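PDB 6P1E: PmoF1 from Methylocystis sp. ATCC 49242, which binds copper(II) through a PCu(A)C domain, using a histidine brace, and probably serves as a copper chaperone in a methane-oxidizing bacterium. Local coordinates for residues 44-49 / 84-89; 54-59 / 67-72; 102-105 / 111-114. All blocks are in the same frame, centred on the assembly; numbering follows the deposited sequence.

Interaction 1: 44-49 / 84-89; sequences VAVKVE and AYVALL
No flat group enters the meeting of Val46 with Val86 or of Val48 with Leu88. The one aromatic ring of the two segments, that of Tyr85, lies away from this contact, where it meets the ring of His57 with the two planes at about 25°; the Tyr85 side chain also touches Ser28 and Tyr30 of strand 27-35. Across the contact itself, Val46 and Val86 reach toward each other tip to tip. Val46 CG2 comes 4.0 Å from Val86 CG1 and 4.1 Å from Val86 CG2, so one methyl of Val46 rests against the forked end of its partner. The torsion of Val46 (chi1 172°) turns CG1 anti to the backbone N and sets CG2 on the N side, where it makes this meeting. Two residues on, Val48 CG1 approaches Leu88 CD2 at 4.2 Å; this branch of Leu88 reaches Val48 although the first bond of the side chain does not point at segment 44-49. The backbones stay well apart, with Val46 CA and Val86 CA 8.0 Å from each other, a spacing bridged by side chains and too wide for strand pairing. Met103 and Leu105 of strand 100-107 also touch Val46, Phe29 packs on Val86, and Leu101 touches both Val48 and Leu88. Between 44-49 and 84-89 this contact inside the beta fold is wholly apolar, so dispersion and exclusion of water hold it, without directional bonds.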
loop_
_atom_site.group_PDB
_atom_site.type_symbol
_atom_site.label_atom_id
_atom_site.label_comp_id
_atom_site.label_asym_id
_atom_site.label_seq_id
_atom_site.Cartn_x
_atom_site.Cartn_y
_atom_site.Cartn_z
ATOM N N VAL B 44 16.688 6.421 -7.701
ATOM C CA VAL B 44 17.796 7.259 -7.245
ATOM C C VAL B 44 17.370 8.678 -6.881
ATOM O O VAL B 44 18.052 9.354 -6.110
ATOM C CB VAL B 44 18.909 7.339 -8.314
ATOM C CG1 VAL B 44 19.509 5.962 -8.552
ATOM C CG2 VAL B 44 18.377 7.932 -9.616
ATOM N N ALA B 45 16.250 9.133 -7.430
ATOM C CA ALA B 45 15.777 10.480 -7.141
ATOM C C ALA B 45 14.273 10.619 -7.329
ATOM O O ALA B 45 13.650 9.867 -8.079
ATOM C CB ALA B 45 16.507 11.490 -8.017
ATOM N N VAL B 46 13.705 11.598 -6.632
ATOM C CA VAL B 46 12.298 11.942 -6.764
ATOM C C VAL B 46 12.186 13.455 -6.870
ATOM O O VAL B 46 12.774 14.183 -6.071
ATOM C CB VAL B 46 11.468 11.427 -5.569
ATOM C CG1 VAL B 46 10.036 11.958 -5.617
ATOM C CG2 VAL B 46 11.476 9.905 -5.534
ATOM N N LYS B 47 11.442 13.920 -7.868
ATOM C CA LYS B 47 11.215 15.348 -8.061
ATOM C C LYS B 47 9.742 15.675 -7.844
ATOM O O LYS B 47 8.861 15.004 -8.385
ATOM C CB LYS B 47 11.661 15.772 -9.462
ATOM C CG LYS B 47 13.153 15.586 -9.707
ATOM C CD LYS B 47 13.575 16.102 -11.074
ATOM C CE LYS B 47 13.074 15.208 -12.197
ATOM N NZ LYS B 47 13.517 15.695 -13.532
ATOM N N VAL B 48 9.485 16.710 -7.052
ATOM C CA VAL B 48 8.122 17.102 -6.717
ATOM C C VAL B 48 8.056 18.616 -6.532
ATOM O O VAL B 48 8.836 19.200 -5.783
ATOM C CB VAL B 48 7.615 16.369 -5.451
ATOM C CG1 VAL B 48 8.543 16.607 -4.262
ATOM C CG2 VAL B 48 6.183 16.780 -5.128
ATOM N N GLU B 49 7.133 19.248 -7.247
ATOM C CA GLU B 49 7.053 20.700 -7.267
ATOM C C GLU B 49 6.428 21.274 -5.996
ATOM O O GLU B 49 6.797 22.365 -5.558
ATOM C CB GLU B 49 6.241 21.155 -8.479
ATOM C CG GLU B 49 6.847 20.748 -9.811
ATOM C CD GLU B 49 6.036 21.235 -10.994
ATOM O OE1 GLU B 49 5.199 22.144 -10.812
ATOM O OE2 GLU B 49 6.233 20.704 -12.108
ATOM N N ALA B 84 11.005 1.060 4.010
ATOM C CA ALA B 84 11.557 1.992 3.032
ATOM C C ALA B 84 10.474 2.928 2.506
ATOM O O ALA B 84 9.311 2.543 2.378
ATOM C CB ALA B 84 12.210 1.236 1.885
ATOM N N TYR B 85 10.854 4.170 2.234
ATOM C CA TYR B 85 9.905 5.181 1.798
ATOM C C TYR B 85 10.664 6.390 1.274
ATOM O O TYR B 85 11.890 6.453 1.385
ATOM C CB TYR B 85 8.975 5.595 2.944
ATOM C CG TYR B 85 9.634 6.493 3.967
ATOM C CD1 TYR B 85 9.307 7.841 4.051
ATOM C CD2 TYR B 85 10.588 5.995 4.845
ATOM C CE1 TYR B 85 9.907 8.664 4.982
ATOM C CE2 TYR B 85 11.195 6.812 5.778
ATOM C CZ TYR B 85 10.850 8.146 5.845
ATOM O OH TYR B 85 11.452 8.960 6.775
ATOM N N VAL B 86 9.932 7.337 0.698
ATOM C CA VAL B 86 10.508 8.611 0.292
ATOM C C VAL B 86 9.926 9.711 1.166
ATOM O O VAL B 86 8.707 9.864 1.253
ATOM C CB VAL B 86 10.236 8.916 -1.195
ATOM C CG1 VAL B 86 10.858 10.251 -1.597
ATOM C CG2 VAL B 86 10.761 7.793 -2.068
ATOM N N ALA B 87 10.804 10.469 1.815
ATOM C CA ALA B 87 10.379 11.597 2.626
ATOM C C ALA B 87 10.174 12.819 1.748
ATOM O O ALA B 87 11.054 13.184 0.970
ATOM C CB ALA B 87 11.405 11.889 3.713
ATOM N N LEU B 88 8.999 13.430 1.866
ATOM C CA LEU B 88 8.680 14.669 1.162
ATOM C C LEU B 88 8.702 15.811 2.173
ATOM O O LEU B 88 7.852 15.872 3.057
ATOM C CB LEU B 88 7.316 14.571 0.477
ATOM C CG LEU B 88 7.125 13.396 -0.486
ATOM C CD1 LEU B 88 5.744 13.448 -1.119
ATOM C CD2 LEU B 88 8.200 13.377 -1.562
ATOM N N LEU B 89 9.682 16.700 2.050
ATOM C CA LEU B 89 9.903 17.739 3.052
ATOM C C LEU B 89 9.399 19.110 2.574
ATOM O O LEU B 89 9.423 19.412 1.382
ATOM C CB LEU B 89 11.394 17.803 3.400
ATOM C CG LEU B 89 12.076 16.460 3.685
ATOM C CD1 LEU B 89 13.567 16.654 3.911
ATOM C CD2 LEU B 89 11.424 15.801 4.888
#

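Interaction 2: 54-59 / 67-72; sequences AVIHGD and APVLLP
Ala67 opens the contact with a single backbone bridge to His57. Its N donates to Ile56 O at 2.9 Å, and its O accepts from Gly58 N, also at 2.9 Å. The second bond is the more bent (132° at the hydrogen), and Gly58 N lies above the plane of the Ala67 carbonyl. That carbonyl is also closely packed by a methyl, since Ile56 CG2 sits 3.2 Å from Ala67 O. With chi1 at -51°, Ile56 places CG2 anti to its own backbone N and so against the incoming chain. Pro68 follows; its side chain leaves away from segment 54-59, while its carbonyl O rests 3.6 Å from Gly58 CA. Next comes Val69, whose side chain crosses that of Ile56 at about a right angle. Its CG2 meets Ile56 CG2 at 3.7 Å and also lies against Gly58 CA; Leu43 of strand 41-47 touches both Ile56 and Val69. At Leu70 a water takes over: it accepts from Leu70 N and donates to Gly58 O at 2.6 Å, with a long, weak bond to Pro68 O. The lack of a CB on Gly58 lets the backbones come together, with Gly58 CA 4.2 Å from Val69 CA. The chemistry implies a junction fixed chiefly by main-chain polar groups, joining the end of strand 51-57 to the chain just before strand 69-71, with a small apolar contact beside it.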
loop_
_atom_site.group_PDB
_atom_site.type_symbol
_atom_site.label_atom_id
_atom_site.label_comp_id
_atom_site.label_asym_id
_atom_site.label_seq_id
_atom_site.Cartn_x
_atom_site.Cartn_y
_atom_site.Cartn_z
ATOM N N ALA B 54 12.764 16.009 -1.919
ATOM C CA ALA B 54 12.408 14.624 -1.643
ATOM C C ALA B 54 13.667 13.825 -1.334
ATOM O O ALA B 54 14.649 13.894 -2.073
ATOM C CB ALA B 54 11.665 14.025 -2.818
ATOM N N VAL B 55 13.629 13.070 -0.239
ATOM C CA VAL B 55 14.773 12.280 0.206
ATOM C C VAL B 55 14.389 10.807 0.260
ATOM O O VAL B 55 13.448 10.426 0.958
ATOM C CB VAL B 55 15.275 12.740 1.592
ATOM C CG1 VAL B 55 16.401 11.840 2.091
ATOM C CG2 VAL B 55 15.746 14.185 1.528
ATOM N N ILE B 56 15.122 9.983 -0.479
ATOM C CA ILE B 56 14.834 8.559 -0.520
ATOM C C ILE B 56 15.490 7.857 0.662
ATOM O O ILE B 56 16.670 8.048 0.938
ATOM C CB ILE B 56 15.323 7.924 -1.836
ATOM C CG1 ILE B 56 14.803 8.734 -3.030
ATOM C CG2 ILE B 56 14.867 6.472 -1.924
ATOM C CD1 ILE B 56 15.313 8.267 -4.370
ATOM N N HIS B 57 14.706 7.026 1.339
ATOM C CA HIS B 57 15.185 6.235 2.461
ATOM C C HIS B 57 14.944 4.775 2.110
ATOM O O HIS B 57 13.969 4.172 2.555
ATOM C CB HIS B 57 14.458 6.623 3.753
ATOM C CG HIS B 57 14.745 8.018 4.211
ATOM N ND1 HIS B 57 15.952 8.388 4.764
ATOM C CD2 HIS B 57 13.978 9.133 4.199
ATOM C CE1 HIS B 57 15.915 9.673 5.074
ATOM N NE2 HIS B 57 14.729 10.148 4.740
ATOM N N GLY B 58 15.844 4.207 1.311
ATOM C CA GLY B 58 15.587 2.929 0.672
ATOM C C GLY B 58 16.205 1.740 1.379
ATOM O O GLY B 58 16.066 0.604 0.920
ATOM N N ASP B 59 16.866 1.996 2.505
ATOM C CA ASP B 59 17.444 0.932 3.321
ATOM C C ASP B 59 16.527 0.700 4.517
ATOM O O ASP B 59 16.526 1.479 5.469
ATOM C CB ASP B 59 18.859 1.296 3.778
ATOM C CG ASP B 59 19.536 0.177 4.555
ATOM O OD1 ASP B 59 18.906 -0.879 4.780
ATOM O OD2 ASP B 59 20.707 0.357 4.946
ATOM N N ALA B 67 19.302 6.816 1.093
ATOM C CA ALA B 67 19.821 5.728 0.278
ATOM C C ALA B 67 18.831 5.379 -0.825
ATOM O O ALA B 67 17.620 5.436 -0.612
ATOM C CB ALA B 67 20.104 4.511 1.142
ATOM N N PRO B 68 19.339 5.008 -2.012
ATOM C CA PRO B 68 18.423 4.642 -3.096
ATOM C C PRO B 68 17.654 3.362 -2.794
ATOM O O PRO B 68 18.084 2.573 -1.952
ATOM C CB PRO B 68 19.360 4.445 -4.293
ATOM C CG PRO B 68 20.671 4.084 -3.685
ATOM C CD PRO B 68 20.750 4.881 -2.416
ATOM N N VAL B 69 16.530 3.166 -3.472
ATOM C CA VAL B 69 15.816 1.900 -3.403
ATOM C C VAL B 69 16.398 0.966 -4.454
ATOM O O VAL B 69 16.303 1.232 -5.652
ATOM C CB VAL B 69 14.301 2.071 -3.630
ATOM C CG1 VAL B 69 13.594 0.727 -3.556
ATOM C CG2 VAL B 69 13.718 3.031 -2.606
ATOM N N LEU B 70 17.022 -0.113 -3.996
ATOM C CA LEU B 70 17.556 -1.122 -4.898
ATOM C C LEU B 70 16.421 -1.993 -5.424
ATOM O O LEU B 70 15.535 -2.397 -4.671
ATOM C CB LEU B 70 18.611 -1.968 -4.189
ATOM C CG LEU B 70 19.759 -1.181 -3.543
ATOM C CD1 LEU B 70 20.799 -2.126 -2.963
ATOM C CD2 LEU B 70 20.408 -0.218 -4.531
ATOM N N LEU B 71 16.461 -2.272 -6.723
ATOM C CA LEU B 71 15.404 -3.019 -7.398
ATOM C C LEU B 71 15.991 -4.228 -8.117
ATOM O O LEU B 71 16.282 -4.166 -9.313
ATOM C CB LEU B 71 14.660 -2.114 -8.384
ATOM C CG LEU B 71 14.027 -0.874 -7.750
ATOM C CD1 LEU B 71 13.601 0.123 -8.814
ATOM C CD2 LEU B 71 12.844 -1.268 -6.877
ATOM N N PRO B 72 16.186 -5.333 -7.384
ATOM C CA PRO B 72 16.738 -6.544 -7.998
ATOM C C PRO B 72 15.850 -7.069 -9.121
ATOM O O PRO B 72 14.642 -6.829 -9.104
ATOM C CB PRO B 72 16.791 -7.541 -6.835
ATOM C CG PRO B 72 16.759 -6.710 -5.602
ATOM C CD PRO B 72 15.945 -5.505 -5.942
HETATM O O HOH W 1 17.138 -0.661 -1.114
#

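Interaction 3: 102-105 / 111-114; sequences EMTL and GEVV
Thr104, with chi1 at -56°, turns its CG2 anti to the backbone N and toward Glu112, while OG1 swings to the N side and toward Val114. Both branches serve the same antiparallel beta hairpin, formed by strands 100-107 and 111-120, whose axes run here at 164°. Thr104 CG2 lies 3.9 Å from Glu112 CB, and Thr104 OG1 comes 3.7 Å from Val114 CG2; both approaches are oblique. The carboxylate of Glu112 finds its charge partner in Lys47, which makes a salt bridge with it from the neighbouring strand 41-47. Farther along the same face, Glu102 is extended from its backbone (chi1 -179°), so its methylene CG reaches Val114 CG1 at 3.7 Å and the carboxylate lies beside that methyl. This face is thus mixed, with Thr104, Glu102 and Glu112 beside the exposed Val114. The other face is apolar. There Leu105 CB meets Val113 CG1 at 4.0 Å; Leu105 is buried against Leu43, Val46 and Ile115, whereas Val113 lies against Tyr5 and Val7 of strand 4-7. Thr104 and Val114 form a non-hydrogen-bonded pair, and Leu105 with Val113 the hydrogen-bonded one, in which Leu105 N donates to Val113 O at 2.9 Å and Val113 N to Leu105 O at 3.0 Å. Leu105 O takes a further, weaker contact besides its bond from Val113 N: the CA-H of Glu112, with Glu112 CA 3.3 Å from Leu105 O.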
loop_
_atom_site.group_PDB
_atom_site.type_symbol
_atom_site.label_atom_id
_atom_site.label_comp_id
_atom_site.label_asym_id
_atom_site.label_seq_id
_atom_site.Cartn_x
_atom_site.Cartn_y
_atom_site.Cartn_z
ATOM N N GLU B 102 1.484 15.274 -8.234
ATOM C CA GLU B 102 2.334 14.930 -9.358
ATOM C C GLU B 102 3.772 14.825 -8.888
ATOM O O GLU B 102 4.271 15.700 -8.179
ATOM C CB GLU B 102 2.216 15.966 -10.476
ATOM C CG GLU B 102 3.063 15.644 -11.695
ATOM C CD GLU B 102 2.767 16.558 -12.866
ATOM O OE1 GLU B 102 3.231 17.718 -12.848
ATOM O OE2 GLU B 102 2.073 16.117 -13.807
ATOM N N MET B 103 4.428 13.743 -9.287
ATOM C CA MET B 103 5.813 13.498 -8.924
ATOM C C MET B 103 6.519 12.881 -10.115
ATOM O O MET B 103 5.880 12.267 -10.970
ATOM C CB MET B 103 5.915 12.556 -7.718
ATOM C CG MET B 103 5.059 12.937 -6.521
ATOM S SD MET B 103 4.986 11.617 -5.291
ATOM C CE MET B 103 6.716 11.420 -4.876
ATOM N N THR B 104 7.837 13.028 -10.156
ATOM C CA THR B 104 8.645 12.344 -11.149
ATOM C C THR B 104 9.604 11.420 -10.424
ATOM O O THR B 104 10.403 11.861 -9.599
ATOM C CB THR B 104 9.436 13.330 -12.033
ATOM O OG1 THR B 104 8.534 14.251 -12.660
ATOM C CG2 THR B 104 10.217 12.580 -13.105
ATOM N N LEU B 105 9.509 10.132 -10.730
ATOM C CA LEU B 105 10.441 9.154 -10.195
ATOM C C LEU B 105 11.568 8.978 -11.196
ATOM O O LEU B 105 11.323 8.873 -12.397
ATOM C CB LEU B 105 9.749 7.817 -9.919
ATOM C CG LEU B 105 8.479 7.865 -9.067
ATOM C CD1 LEU B 105 7.907 6.464 -8.894
ATOM C CD2 LEU B 105 8.740 8.515 -7.718
ATOM N N GLY B 111 15.055 5.361 -16.489
ATOM C CA GLY B 111 14.807 6.771 -16.724
ATOM C C GLY B 111 13.674 7.315 -15.876
ATOM O O GLY B 111 13.377 6.778 -14.808
ATOM N N GLU B 112 13.047 8.385 -16.356
ATOM C CA GLU B 112 12.051 9.116 -15.577
ATOM C C GLU B 112 10.619 8.705 -15.925
ATOM O O GLU B 112 10.318 8.368 -17.071
ATOM C CB GLU B 112 12.230 10.622 -15.792
ATOM C CG GLU B 112 13.630 11.117 -15.452
ATOM C CD GLU B 112 13.745 12.628 -15.450
ATOM O OE1 GLU B 112 12.821 13.296 -15.953
ATOM O OE2 GLU B 112 14.764 13.152 -14.950
ATOM N N VAL B 113 9.747 8.722 -14.921
ATOM C CA VAL B 113 8.322 8.507 -15.136
ATOM C C VAL B 113 7.534 9.478 -14.260
ATOM O O VAL B 113 7.820 9.631 -13.073
ATOM C CB VAL B 113 7.903 7.040 -14.850
ATOM C CG1 VAL B 113 8.224 6.634 -13.414
ATOM C CG2 VAL B 113 6.418 6.838 -15.155
ATOM N N VAL B 114 6.570 10.165 -14.862
ATOM C CA VAL B 114 5.702 11.069 -14.117
ATOM C C VAL B 114 4.499 10.295 -13.604
ATOM O O VAL B 114 3.851 9.562 -14.356
ATOM C CB VAL B 114 5.233 12.255 -14.977
ATOM C CG1 VAL B 114 4.273 13.148 -14.196
ATOM C CG2 VAL B 114 6.428 13.060 -15.464
#

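Overall arrangement
All three contacts belong to one curled, mixed beta sheet within the PCu(A)C domain. Interaction 2 is nested in the loop closed by interaction 1; interaction 3 follows. Between centres, interaction 1 lies about 9 Å from interaction 2 and about 10 Å from interaction 3; interactions 2 and 3 are about 15 Å apart and do not touch. Interaction 1 is the bridge: strand 75-91 pairs with 51-57, strand 41-47 with both 69-71 and 100-107. Ile56 CD1 packs on the backbone of Val44 and Ala45, and Met103 CE on Val46 CG1. Val69 and Leu105 side chains lie about 13 Å from copper, consistent with a framework role for interactions 2 and 3; the copper site includes Glu13 and His34.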